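Local structure of MamA (Candidatus Magnetobacterium bavaricum, 3VTX) at residues A[19-24]-A[49-54]; A[26-31]-A[42-47]; A[109-114]-A[140-145]; A[116-121]-A[148-153]. The protein belongs to the tetratricopeptide-repeat (TPR) proteins, all-helical chains whose helices pack antiparallel one after another into a scaffold that, in this family, commonly mediates protein-protein contacts. One frame throughout, in Å; residues are numbered along the deposited sequence.

Overall arrangement
The four contacts fall into two pairs, one on either side of the chain's centre in this single-chain, all-helical protein. Contacts 1 and 2 both join helix 21-34 to helix 39-51; their centres lie about 10 Å apart, and along the chain contact 2 is enclosed by contact 1. They touch where Lys-29 approaches Tyr-49. Contacts 3 and 4 follow later in the sequence and join helix 107-119 to helix 141-153, with centres about 11 Å apart and segments that alternate along the chain. Between the pairs, centres are about 27 to 36 Å apart and nothing touches. Each pair thus fixes one helix against another at two levels, as expected of a modular TPR array.

Contact 1 of 4, residues A[19-24]-A[49-54]; sequences GDFDGA and YMDIGL
A methyl group sits almost on an aromatic ring: CG2 of Ile-52 lies 3.6 Å from the centroid of the Phe-21 ring, 27° off its normal, a close CH-pi contact. It leans toward the rim, 3.3 Å from CD2 of Phe-21. The flat ring offers a face to the methyl, and both residues are apolar. Ile-52 was modelled in two conformers, so this closeness belongs to one of them. In it CG1 takes the crowded position between backbone N and carbonyl carbon (chi1 57°), which leaves CG2 to face the ring. On the opposite face lies Gly-19 C, 3.9 Å from the ring plane. The side chains of Asp-51 and Phe-21 cross at about a right angle, with OD2 of Asp-51 3.8 Å from CE1 of Phe-21; Asp-51 forms a salt bridge with Arg-16. The setting is the helix-end region of a TPR fold: the turn between helices 5-18 and 21-34 packs against the C-terminal end of helix 39-51. Gly-19 suits this turn because a Schellman motif demands positive phi, and Asp-20 N-caps the next helix, its OD1 accepting from Gly-23 N at 2.9 Å. Gly-53 closes helix 39-51 in a second Schellman motif.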
loop_
_atom_site.group_PDB
_atom_site.type_symbol
_atom_site.label_atom_id
_atom_site.label_comp_id
_atom_site.label_asym_id
_atom_site.label_seq_id
_atom_site.Cartn_x
_atom_site.Cartn_y
_atom_site.Cartn_z
ATOM N N GLY A 19 10.204 5.036 18.436
ATOM C CA GLY A 19 9.643 6.212 17.762
ATOM C C GLY A 19 10.787 7.202 17.451
ATOM O O GLY A 19 10.539 8.313 16.993
ATOM N N ASP A 20 12.001 6.794 17.737
ATOM C CA ASP A 20 13.236 7.596 17.412
ATOM C C ASP A 20 13.659 7.274 15.985
ATOM O O ASP A 20 14.595 6.522 15.720
ATOM C CB ASP A 20 14.347 7.329 18.403
ATOM C CG ASP A 20 15.630 8.087 18.106
ATOM O OD1 ASP A 20 15.630 8.994 17.208
ATOM O OD2 ASP A 20 16.677 7.708 18.694
ATOM N N PHE A 21 12.888 7.815 15.071
ATOM C CA PHE A 21 13.099 7.511 13.699
ATOM C C PHE A 21 14.475 8.043 13.161
ATOM O O PHE A 21 15.073 7.359 12.328
ATOM C CB PHE A 21 11.955 8.016 12.820
ATOM C CG PHE A 21 10.647 7.372 13.144
ATOM C CD1 PHE A 21 10.433 6.068 12.856
ATOM C CD2 PHE A 21 9.667 8.069 13.829
ATOM C CE1 PHE A 21 9.249 5.413 13.225
ATOM C CE2 PHE A 21 8.441 7.431 14.155
ATOM C CZ PHE A 21 8.258 6.109 13.844
ATOM N N ASP A 22 14.898 9.235 13.591
ATOM C CA ASP A 22 16.267 9.704 13.186
ATOM C C ASP A 22 17.361 8.755 13.622
ATOM O O ASP A 22 18.245 8.338 12.845
ATOM C CB ASP A 22 16.499 11.100 13.696
ATOM C CG ASP A 22 17.841 11.654 13.199
ATOM O OD1 ASP A 22 17.893 12.150 12.041
ATOM O OD2 ASP A 22 18.828 11.497 13.918
ATOM N N GLY A 23 17.304 8.305 14.886
ATOM C CA GLY A 23 18.266 7.282 15.343
ATOM C C GLY A 23 18.235 5.949 14.597
ATOM O O GLY A 23 19.280 5.368 14.334
ATOM N N ALA A 24 17.037 5.476 14.295
ATOM C CA ALA A 24 16.834 4.212 13.593
ATOM C C ALA A 24 17.492 4.377 12.239
ATOM O O ALA A 24 18.219 3.524 11.800
ATOM C CB ALA A 24 15.364 3.885 13.455
ATOM N N TYR A 49 11.382 5.300 6.573
ATOM C CA TYR A 49 11.057 6.510 5.897
ATOM C C TYR A 49 9.557 6.563 5.594
ATOM O O TYR A 49 8.962 7.617 5.606
ATOM C CB TYR A 49 11.936 6.686 4.635
ATOM C CG TYR A 49 13.308 7.290 4.887
ATOM C CD1 TYR A 49 13.434 8.579 5.443
ATOM C CD2 TYR A 49 14.466 6.613 4.516
ATOM C CE1 TYR A 49 14.644 9.202 5.565
ATOM C CE2 TYR A 49 15.723 7.204 4.711
ATOM C CZ TYR A 49 15.796 8.486 5.253
ATOM O OH TYR A 49 17.028 9.058 5.385
ATOM N N MET A 50 8.912 5.436 5.297
ATOM C CA MET A 50 7.453 5.460 5.052
ATOM C C MET A 50 6.725 5.826 6.341
ATOM O O MET A 50 5.759 6.578 6.264
ATOM C CB MET A 50 6.950 4.119 4.518
ATOM C CG MET A 50 7.475 3.755 3.143
ATOM S SD MET A 50 7.078 4.891 1.823
ATOM C CE MET A 50 5.271 4.481 1.580
ATOM N N ASP A 51 7.217 5.354 7.477
ATOM C CA ASP A 51 6.628 5.626 8.800
ATOM C C ASP A 51 6.547 7.129 9.081
ATOM O O ASP A 51 5.592 7.632 9.700
ATOM C CB ASP A 51 7.408 4.945 9.928
ATOM C CG ASP A 51 7.142 3.437 10.080
ATOM O OD1 ASP A 51 6.143 2.908 9.552
ATOM O OD2 ASP A 51 8.011 2.834 10.767
ATOM N N ILE A 52 7.548 7.865 8.622
ATOM C CA ILE A 52 7.532 9.295 8.837
ATOM C C ILE A 52 7.094 10.152 7.666
ATOM O O ILE A 52 7.168 11.384 7.713
ATOM C CB ILE A 52 8.826 9.723 9.403
ATOM C CG1 ILE A 52 9.938 9.311 8.466
ATOM C CG2 ILE A 52 8.972 9.030 10.775
ATOM C CD1 ILE A 52 11.198 9.674 8.886
ATOM N N GLY A 53 6.526 9.523 6.661
ATOM C CA GLY A 53 5.881 10.159 5.579
ATOM C C GLY A 53 6.832 10.739 4.549
ATOM O O GLY A 53 6.560 11.724 3.964
ATOM N N LEU A 54 7.950 10.074 4.333
ATOM C CA LEU A 54 8.908 10.423 3.259
ATOM C C LEU A 54 9.108 9.323 2.243
ATOM O O LEU A 54 10.167 8.696 2.120
ATOM C CB LEU A 54 10.220 10.789 3.934
ATOM C CG LEU A 54 10.252 12.019 4.803
ATOM C CD1 LEU A 54 11.743 12.200 5.370
ATOM C CD2 LEU A 54 9.860 13.263 4.015
#

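Contact 2 of 4, residues A[26-31]-A[42-47]; sequences RAYKKV and LLKLGK
Tyr-28 reaches across from helix 21-34 and lays one face of its ring against the root of Lys-44, the two side chains crossing at about a right angle. CB of Lys-44 stands 4.1 Å from the ring centroid and 22° off the normal, a CH-pi contact displaced toward the phenol end, where CZ of Tyr-28 is 3.8 Å from that carbon. Lysine suits this place because its aliphatic stem can cover an aromatic face while its charge is carried elsewhere. With CG beside the backbone N (chi1 -78°) and the chain extended beyond it, the stem runs past the hydroxyl, CD of Lys-44 lying 4.0 Å from OH of Tyr-28. Both polar ends then converge on Asp-13 of helix 5-18: OD1 is hydrogen-bonded to the tyrosine hydroxyl and OD2 forms a salt bridge with Lys-44 NZ, an arrangement that ties both side chains to a third helix.

At the base of the ring the side chains that meet are apolar. Leu-45 brings its CB to 4.2 Å from CB of Tyr-28, and its CD2 meets CG of Lys-29, also at 4.2 Å. Lys-29 thus contributes hydrocarbon at the exposed margin, while its amino group makes a weak hydrogen bond to Tyr-49 OH.

The two short helical segments run nearly antiparallel, at 152°, their axes approaching to 9.8 Å. Such antiparallel packing of successive helices is what builds the TPR array, here with Tyr-28 and Leu-45 filling the interface between helices 21-34 and 39-51.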
loop_
_atom_site.group_PDB
_atom_site.type_symbol
_atom_site.label_atom_id
_atom_site.label_comp_id
_atom_site.label_asym_id
_atom_site.label_seq_id
_atom_site.Cartn_x
_atom_site.Cartn_y
_atom_site.Cartn_z
ATOM N N ARG A 26 19.885 6.459 11.261
ATOM C CA ARG A 26 21.331 6.493 11.465
ATOM C C ARG A 26 21.938 5.106 11.591
ATOM O O ARG A 26 22.958 4.826 10.952
ATOM C CB ARG A 26 21.734 7.393 12.634
ATOM C CG ARG A 26 21.594 8.813 12.260
ATOM C CD ARG A 26 22.107 9.801 13.339
ATOM N NE ARG A 26 21.099 10.033 14.342
ATOM C CZ ARG A 26 21.104 9.576 15.574
ATOM N NH1 ARG A 26 20.112 9.919 16.379
ATOM N NH2 ARG A 26 22.115 8.880 16.001
ATOM N N ALA A 27 21.332 4.268 12.401
ATOM C CA ALA A 27 21.826 2.934 12.587
ATOM C C ALA A 27 21.766 2.075 11.292
ATOM O O ALA A 27 22.734 1.421 10.916
ATOM C CB ALA A 27 21.071 2.258 13.739
ATOM N N TYR A 28 20.681 2.201 10.504
ATOM C CA TYR A 28 20.536 1.430 9.301
ATOM C C TYR A 28 21.464 1.909 8.223
ATOM O O TYR A 28 22.095 1.083 7.485
ATOM C CB TYR A 28 19.068 1.498 8.867
ATOM C CG TYR A 28 18.010 0.837 9.762
ATOM C CD1 TYR A 28 18.225 -0.371 10.405
ATOM C CD2 TYR A 28 16.743 1.382 9.879
ATOM C CE1 TYR A 28 17.269 -0.924 11.209
ATOM C CE2 TYR A 28 15.755 0.774 10.619
ATOM C CZ TYR A 28 16.021 -0.392 11.263
ATOM O OH TYR A 28 15.028 -0.966 11.975
ATOM N N LYS A 29 21.701 3.231 8.188
ATOM C CA LYS A 29 22.639 3.793 7.278
ATOM C C LYS A 29 24.075 3.292 7.582
ATOM O O LYS A 29 24.885 3.124 6.632
ATOM C CB LYS A 29 22.583 5.286 7.201
ATOM C CG LYS A 29 21.361 5.877 6.446
ATOM C CD LYS A 29 21.333 7.357 6.425
ATOM C CE LYS A 29 20.208 7.933 5.625
ATOM N NZ LYS A 29 20.248 9.418 5.723
ATOM N N LYS A 30 24.369 3.133 8.869
ATOM C CA LYS A 30 25.702 2.663 9.306
ATOM C C LYS A 30 25.865 1.192 8.807
ATOM O O LYS A 30 26.902 0.869 8.212
ATOM C CB LYS A 30 25.825 2.772 10.791
ATOM C CG LYS A 30 27.257 2.272 11.313
ATOM C CD LYS A 30 27.741 2.988 12.559
ATOM C CE LYS A 30 29.281 2.760 12.782
ATOM N NZ LYS A 30 30.029 3.157 11.519
ATOM N N VAL A 31 24.826 0.380 8.959
ATOM C CA VAL A 31 24.820 -0.990 8.407
ATOM C C VAL A 31 25.167 -0.970 6.925
ATOM O O VAL A 31 26.024 -1.738 6.443
ATOM C CB VAL A 31 23.533 -1.697 8.641
ATOM C CG1 VAL A 31 23.505 -3.067 7.863
ATOM C CG2 VAL A 31 23.246 -1.901 10.075
ATOM N N LEU A 42 17.889 -2.640 3.835
ATOM C CA LEU A 42 17.277 -1.783 2.814
ATOM C C LEU A 42 15.772 -1.714 2.992
ATOM O O LEU A 42 15.198 -0.602 2.967
ATOM C CB LEU A 42 17.657 -2.218 1.408
ATOM C CG LEU A 42 19.042 -1.867 0.954
ATOM C CD1 LEU A 42 19.454 -2.672 -0.334
ATOM C CD2 LEU A 42 19.298 -0.345 0.740
ATOM N N LEU A 43 15.124 -2.833 3.286
ATOM C CA LEU A 43 13.676 -2.850 3.454
ATOM C C LEU A 43 13.301 -2.129 4.745
ATOM O O LEU A 43 12.356 -1.392 4.796
ATOM C CB LEU A 43 13.160 -4.292 3.472
ATOM C CG LEU A 43 11.661 -4.388 3.586
ATOM C CD1 LEU A 43 10.901 -3.601 2.487
ATOM C CD2 LEU A 43 11.287 -5.925 3.539
ATOM N N LYS A 44 14.046 -2.357 5.820
ATOM C CA LYS A 44 13.760 -1.681 7.061
ATOM C C LYS A 44 13.971 -0.179 6.962
ATOM O O LYS A 44 13.097 0.566 7.518
ATOM C CB LYS A 44 14.615 -2.223 8.230
ATOM C CG LYS A 44 14.088 -3.559 8.776
ATOM C CD LYS A 44 15.177 -4.225 9.650
ATOM C CE LYS A 44 14.562 -5.479 10.382
ATOM N NZ LYS A 44 15.555 -5.988 11.330
ATOM N N LEU A 45 15.026 0.262 6.265
ATOM C CA LEU A 45 15.249 1.737 6.099
ATOM C C LEU A 45 14.105 2.328 5.273
ATOM O O LEU A 45 13.559 3.378 5.577
ATOM C CB LEU A 45 16.608 2.035 5.520
ATOM C CG LEU A 45 17.004 3.473 5.261
ATOM C CD1 LEU A 45 16.863 4.241 6.595
ATOM C CD2 LEU A 45 18.348 3.565 4.631
ATOM N N GLY A 46 13.726 1.635 4.211
ATOM C CA GLY A 46 12.562 2.062 3.407
ATOM C C GLY A 46 11.325 2.196 4.271
ATOM O O GLY A 46 10.604 3.183 4.196
ATOM N N LYS A 47 11.033 1.169 5.073
ATOM C CA LYS A 47 9.838 1.210 5.912
ATOM C C LYS A 47 9.857 2.355 6.946
ATOM O O LYS A 47 8.784 2.907 7.273
ATOM C CB LYS A 47 9.658 -0.103 6.620
ATOM C CG LYS A 47 9.237 -1.250 5.795
ATOM C CD LYS A 47 9.167 -2.516 6.611
ATOM C CE LYS A 47 8.563 -3.645 5.774
ATOM N NZ LYS A 47 8.568 -4.986 6.525
#

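Contact 3 of 4, residues A[109-114]-A[140-145]; sequences AYYKLG and FIRAYQ
Of segment 109-114, Tyr-111 alone reaches Phe-140, Arg-142 and Ala-143. Ala-109 packs on helices 73-85 and 89-102, Tyr-110 on helices 89-102 and 123-136; one residue further round the helix comes Tyr-111. Its CG lies opposite the backbone N (chi1 -170°), which sends the ring out toward helix 141-153. Phe-140 drives an edge into that ring in a T-shaped stack, with centroids 4.9 Å apart and planes at 85°. The point of the edge is CE2 of Phe-140, 3.5 Å above the Tyr-111 ring plane and over its centre. Aromatic residues suit both places, since the electron-rich face of one receives the C-H edge of the other. CE1 of Tyr-111 meets CA of Ala-143 at 3.9 Å; a small residue allows the ring this close to the helix backbone.

Arg-142 takes the hydroxyl, which sits at the guanidinium edge, somewhat tilted from its plane. NH2 donates to OH of Tyr-111 at 2.9 Å, somewhat bent at 146°, with the ring and guanidinium planes nearly perpendicular. The aliphatic chain runs beside the same oxygen, CG of Arg-142 coming within 3.3 Å of OH of Tyr-111, and the guanidinium then turns back to it. Tyr-111 OH is also hydrogen-bonded to Ser-146 OG, so two side chains of helix 141-153 bond to it.

Lys-112 turns toward helices 73-85 and 89-102, Leu-113 toward the latter. Helix 107-119 is thus held between these earlier helices and helix 141-153, while helix 123-136 supplies Tyr-130, whose ring also meets Tyr-111, and Ile-134 beside Ala-143.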
loop_
_atom_site.group_PDB
_atom_site.type_symbol
_atom_site.label_atom_id
_atom_site.label_comp_id
_atom_site.label_asym_id
_atom_site.label_seq_id
_atom_site.Cartn_x
_atom_site.Cartn_y
_atom_site.Cartn_z
ATOM N N ALA A 109 -2.646 -4.608 -2.360
ATOM C CA ALA A 109 -2.059 -4.280 -3.621
ATOM C C ALA A 109 -3.085 -4.083 -4.688
ATOM O O ALA A 109 -2.933 -3.154 -5.498
ATOM C CB ALA A 109 -1.045 -5.393 -4.043
ATOM N N TYR A 110 -4.110 -4.938 -4.749
ATOM C CA TYR A 110 -5.125 -4.778 -5.767
ATOM C C TYR A 110 -5.880 -3.452 -5.481
ATOM O O TYR A 110 -6.226 -2.735 -6.426
ATOM C CB TYR A 110 -6.166 -5.850 -5.757
ATOM C CG TYR A 110 -5.734 -7.154 -6.410
ATOM C CD1 TYR A 110 -5.422 -8.230 -5.625
ATOM C CD2 TYR A 110 -5.645 -7.273 -7.777
ATOM C CE1 TYR A 110 -5.049 -9.448 -6.224
ATOM C CE2 TYR A 110 -5.255 -8.506 -8.392
ATOM C CZ TYR A 110 -4.948 -9.561 -7.563
ATOM O OH TYR A 110 -4.622 -10.835 -8.138
ATOM N N TYR A 111 -6.162 -3.168 -4.208
ATOM C CA TYR A 111 -6.907 -1.930 -3.847
ATOM C C TYR A 111 -6.104 -0.691 -4.255
ATOM O O TYR A 111 -6.606 0.176 -4.977
ATOM C CB TYR A 111 -7.349 -1.869 -2.408
ATOM C CG TYR A 111 -8.296 -0.742 -2.119
ATOM C CD1 TYR A 111 -9.465 -0.654 -2.845
ATOM C CD2 TYR A 111 -7.989 0.249 -1.249
ATOM C CE1 TYR A 111 -10.356 0.413 -2.648
ATOM C CE2 TYR A 111 -8.867 1.342 -1.056
ATOM C CZ TYR A 111 -10.035 1.379 -1.764
ATOM O OH TYR A 111 -10.883 2.455 -1.542
ATOM N N LYS A 112 -4.840 -0.667 -3.897
ATOM C CA LYS A 112 -3.972 0.450 -4.291
ATOM C C LYS A 112 -3.885 0.592 -5.810
ATOM O O LYS A 112 -3.911 1.734 -6.363
ATOM C CB LYS A 112 -2.545 0.321 -3.696
ATOM C CG LYS A 112 -2.384 0.616 -2.204
ATOM C CD LYS A 112 -2.392 2.098 -1.753
ATOM C CE LYS A 112 -1.459 2.292 -0.515
ATOM N NZ LYS A 112 -1.566 3.685 0.026
ATOM N N LEU A 113 -3.777 -0.531 -6.542
ATOM C CA LEU A 113 -3.682 -0.525 -7.986
ATOM C C LEU A 113 -4.932 0.071 -8.564
ATOM O O LEU A 113 -4.882 0.895 -9.465
ATOM C CB LEU A 113 -3.486 -1.988 -8.530
ATOM C CG LEU A 113 -3.443 -2.033 -10.029
ATOM C CD1 LEU A 113 -2.146 -1.320 -10.648
ATOM C CD2 LEU A 113 -3.467 -3.572 -10.422
ATOM N N GLY A 114 -6.056 -0.295 -7.984
ATOM C CA GLY A 114 -7.317 0.288 -8.397
ATOM C C GLY A 114 -7.399 1.812 -8.164
ATOM O O GLY A 114 -7.842 2.574 -9.067
ATOM N N PHE A 140 -14.674 -5.384 3.091
ATOM C CA PHE A 140 -14.010 -4.082 2.948
ATOM C C PHE A 140 -14.944 -3.053 2.253
ATOM O O PHE A 140 -15.027 -3.028 1.025
ATOM C CB PHE A 140 -12.716 -4.226 2.152
ATOM C CG PHE A 140 -11.935 -2.916 2.058
ATOM C CD1 PHE A 140 -11.820 -2.069 3.120
ATOM C CD2 PHE A 140 -11.274 -2.605 0.891
ATOM C CE1 PHE A 140 -11.082 -0.895 3.029
ATOM C CE2 PHE A 140 -10.578 -1.392 0.803
ATOM C CZ PHE A 140 -10.451 -0.588 1.827
ATOM N N ILE A 141 -15.537 -2.226 3.066
ATOM C CA ILE A 141 -16.622 -1.314 2.639
ATOM C C ILE A 141 -16.128 -0.305 1.579
ATOM O O ILE A 141 -16.820 -0.050 0.579
ATOM C CB ILE A 141 -17.234 -0.590 3.854
ATOM C CG1 ILE A 141 -18.013 -1.616 4.757
ATOM C CG2 ILE A 141 -18.320 0.497 3.446
ATOM C CD1 ILE A 141 -17.999 -1.212 6.105
ATOM N N ARG A 142 -14.958 0.250 1.766
ATOM C CA ARG A 142 -14.519 1.285 0.862
ATOM C C ARG A 142 -14.334 0.787 -0.558
ATOM O O ARG A 142 -14.464 1.563 -1.469
ATOM C CB ARG A 142 -13.231 1.979 1.355
ATOM C CG ARG A 142 -13.141 3.382 0.741
ATOM C CD ARG A 142 -11.967 4.141 1.274
ATOM N NE ARG A 142 -11.896 5.517 0.860
ATOM C CZ ARG A 142 -11.161 6.016 -0.124
ATOM N NH1 ARG A 142 -11.167 7.314 -0.388
ATOM N NH2 ARG A 142 -10.463 5.231 -0.898
ATOM N N ALA A 143 -14.039 -0.481 -0.788
ATOM C CA ALA A 143 -13.927 -0.981 -2.124
ATOM C C ALA A 143 -15.220 -0.845 -2.889
ATOM O O ALA A 143 -15.220 -0.553 -4.107
ATOM C CB ALA A 143 -13.405 -2.407 -2.126
ATOM N N TYR A 144 -16.317 -1.126 -2.223
ATOM C CA TYR A 144 -17.665 -0.867 -2.887
ATOM C C TYR A 144 -17.873 0.602 -3.188
ATOM O O TYR A 144 -18.298 0.964 -4.301
ATOM C CB TYR A 144 -18.800 -1.301 -1.996
ATOM C CG TYR A 144 -18.721 -2.794 -1.711
ATOM C CD1 TYR A 144 -19.411 -3.690 -2.482
ATOM C CD2 TYR A 144 -17.977 -3.273 -0.648
ATOM C CE1 TYR A 144 -19.281 -5.084 -2.214
ATOM C CE2 TYR A 144 -17.915 -4.641 -0.356
ATOM C CZ TYR A 144 -18.532 -5.508 -1.127
ATOM O OH TYR A 144 -18.456 -6.859 -0.809
ATOM N N GLN A 145 -17.458 1.500 -2.270
ATOM C CA GLN A 145 -17.574 2.925 -2.532
ATOM C C GLN A 145 -16.709 3.301 -3.754
ATOM O O GLN A 145 -17.136 4.055 -4.603
ATOM C CB GLN A 145 -17.163 3.736 -1.293
ATOM C CG GLN A 145 -18.006 3.539 -0.087
ATOM C CD GLN A 145 -17.372 4.245 1.124
ATOM O OE1 GLN A 145 -17.248 5.500 1.095
ATOM N NE2 GLN A 145 -16.793 3.497 2.074
#

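Contact 4 of 4, residues A[116-121]-A[148-153]; sequences VYDSMG and GLAYEG
Close to the C-terminal end of helix 107-119, where a TPR helix packs against one further along the array, Asp-118 meets Leu-149 and Ala-150 of helix 141-153. The backbones approach closely at this level, CA of Asp-118 lying 6.4 Å from CA of Ala-150. The aspartate extends its carboxylate toward the other helix, chi1 -157° carrying CG to the side opposite the backbone N. Its two oxygens then divide between neighbours. OD1 of Asp-118 approaches CB of Ala-150 at 3.4 Å, whereas OD2 of Asp-118 lies 3.8 Å from CD2 of Leu-149. Alanine suits the buried position, for its methyl leaves room for the oxygen and for Ile-127 of helix 123-136, which it also touches. Leucine, at the exposed margin, brings one methyl, CD2, beside the carboxylate, the two side chains crossing at a slant. Asp-118 also touches Tyr-130 of helix 123-136.

Just after Asp-118 the helix ends. Gly-121, with the positive phi that favours glycine, completes a Schellman motif, its N bonding to Asp-118 O at 3.0 Å.

No hydrogen bond or salt bridge spans the two segments, so what they share is van der Waals contact between a carboxylate and hydrocarbon. The polar demand of Asp-118 is answered nearby, through the hydrogen bond of OD1 with ND1 of His-123, a residue at the start of helix 123-136. That bond probably positions the carboxylate, and the carboxylate would in turn be expected to favour a protonated imidazole.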
loop_
_atom_site.group_PDB
_atom_site.type_symbol
_atom_site.label_atom_id
_atom_site.label_comp_id
_atom_site.label_asym_id
_atom_site.label_seq_id
_atom_site.Cartn_x
_atom_site.Cartn_y
_atom_site.Cartn_z
ATOM N N VAL A 116 -4.836 3.820 -8.055
ATOM C CA VAL A 116 -3.938 4.434 -9.032
ATOM C C VAL A 116 -4.666 4.537 -10.420
ATOM O O VAL A 116 -4.716 5.658 -11.009
ATOM C CB VAL A 116 -2.625 3.704 -9.158
ATOM C CG1 VAL A 116 -1.705 4.395 -10.235
ATOM C CG2 VAL A 116 -1.866 3.669 -7.874
ATOM N N TYR A 117 -5.246 3.459 -10.895
ATOM C CA TYR A 117 -5.966 3.460 -12.181
ATOM C C TYR A 117 -7.097 4.452 -12.195
ATOM O O TYR A 117 -7.217 5.260 -13.103
ATOM C CB TYR A 117 -6.513 2.117 -12.481
ATOM C CG TYR A 117 -5.509 1.134 -13.085
ATOM C CD1 TYR A 117 -4.634 1.477 -14.134
ATOM C CD2 TYR A 117 -5.553 -0.193 -12.667
ATOM C CE1 TYR A 117 -3.775 0.510 -14.668
ATOM C CE2 TYR A 117 -4.681 -1.139 -13.220
ATOM C CZ TYR A 117 -3.837 -0.771 -14.203
ATOM O OH TYR A 117 -3.025 -1.762 -14.718
ATOM N N ASP A 118 -7.834 4.537 -11.101
ATOM C CA ASP A 118 -8.969 5.445 -11.125
ATOM C C ASP A 118 -8.468 6.897 -11.183
ATOM O O ASP A 118 -9.119 7.743 -11.833
ATOM C CB ASP A 118 -9.882 5.276 -9.940
ATOM C CG ASP A 118 -11.342 5.805 -10.222
ATOM O OD1 ASP A 118 -11.891 5.444 -11.265
ATOM O OD2 ASP A 118 -11.813 6.633 -9.373
ATOM N N SER A 119 -7.349 7.156 -10.531
ATOM C CA SER A 119 -6.769 8.494 -10.522
ATOM C C SER A 119 -6.340 8.937 -11.878
ATOM O O SER A 119 -6.182 10.150 -12.076
ATOM C CB SER A 119 -5.619 8.681 -9.558
ATOM O OG SER A 119 -4.428 8.088 -10.062
ATOM N N MET A 120 -6.077 7.994 -12.737
ATOM C CA MET A 120 -5.665 8.221 -14.126
ATOM C C MET A 120 -6.822 8.254 -15.099
ATOM O O MET A 120 -6.599 8.497 -16.300
ATOM C CB MET A 120 -4.706 7.109 -14.526
ATOM C CG MET A 120 -3.422 7.179 -13.768
ATOM S SD MET A 120 -2.513 5.588 -14.016
ATOM C CE MET A 120 -2.184 5.600 -15.795
ATOM N N GLY A 121 -8.042 7.997 -14.630
ATOM C CA GLY A 121 -9.155 7.864 -15.512
ATOM C C GLY A 121 -9.367 6.510 -16.139
ATOM O O GLY A 121 -10.216 6.339 -17.036
ATOM N N GLY A 148 -18.186 2.406 -6.952
ATOM C CA GLY A 148 -19.226 3.417 -7.236
ATOM C C GLY A 148 -18.617 4.651 -7.887
ATOM O O GLY A 148 -19.154 5.190 -8.890
ATOM N N LEU A 149 -17.470 5.100 -7.340
ATOM C CA LEU A 149 -16.864 6.342 -7.861
ATOM C C LEU A 149 -16.370 6.101 -9.307
ATOM O O LEU A 149 -16.478 6.971 -10.188
ATOM C CB LEU A 149 -15.756 6.793 -6.995
ATOM C CG LEU A 149 -14.963 8.065 -7.450
ATOM C CD1 LEU A 149 -15.925 9.259 -7.330
ATOM C CD2 LEU A 149 -13.736 8.311 -6.598
ATOM N N ALA A 150 -15.794 4.939 -9.539
ATOM C CA ALA A 150 -15.316 4.580 -10.906
ATOM C C ALA A 150 -16.453 4.563 -11.895
ATOM O O ALA A 150 -16.289 5.056 -13.034
ATOM C CB ALA A 150 -14.531 3.263 -10.917
ATOM N N TYR A 151 -17.600 4.006 -11.522
ATOM C CA TYR A 151 -18.777 4.054 -12.394
ATOM C C TYR A 151 -19.267 5.475 -12.644
ATOM O O TYR A 151 -19.614 5.788 -13.771
ATOM C CB TYR A 151 -19.935 3.182 -11.861
ATOM C CG TYR A 151 -19.753 1.775 -12.251
ATOM C CD1 TYR A 151 -19.851 1.365 -13.588
ATOM C CD2 TYR A 151 -19.571 0.773 -11.279
ATOM C CE1 TYR A 151 -19.663 0.034 -13.908
ATOM C CE2 TYR A 151 -19.386 -0.558 -11.609
ATOM C CZ TYR A 151 -19.475 -0.929 -12.922
ATOM O OH TYR A 151 -19.240 -2.234 -13.293
ATOM N N GLU A 152 -19.266 6.347 -11.623
ATOM C CA GLU A 152 -19.547 7.758 -11.855
ATOM C C GLU A 152 -18.545 8.353 -12.862
ATOM O O GLU A 152 -18.938 9.174 -13.711
ATOM C CB GLU A 152 -19.593 8.528 -10.519
ATOM C CG GLU A 152 -19.289 10.022 -10.670
ATOM C CD GLU A 152 -20.481 10.931 -11.047
ATOM O OE1 GLU A 152 -21.493 10.341 -11.438
ATOM O OE2 GLU A 152 -20.317 12.243 -10.939
ATOM N N GLY A 153 -17.286 7.944 -12.763
ATOM C CA GLY A 153 -16.237 8.407 -13.668
ATOM C C GLY A 153 -16.542 8.053 -15.122
ATOM O O GLY A 153 -16.242 8.822 -16.036
#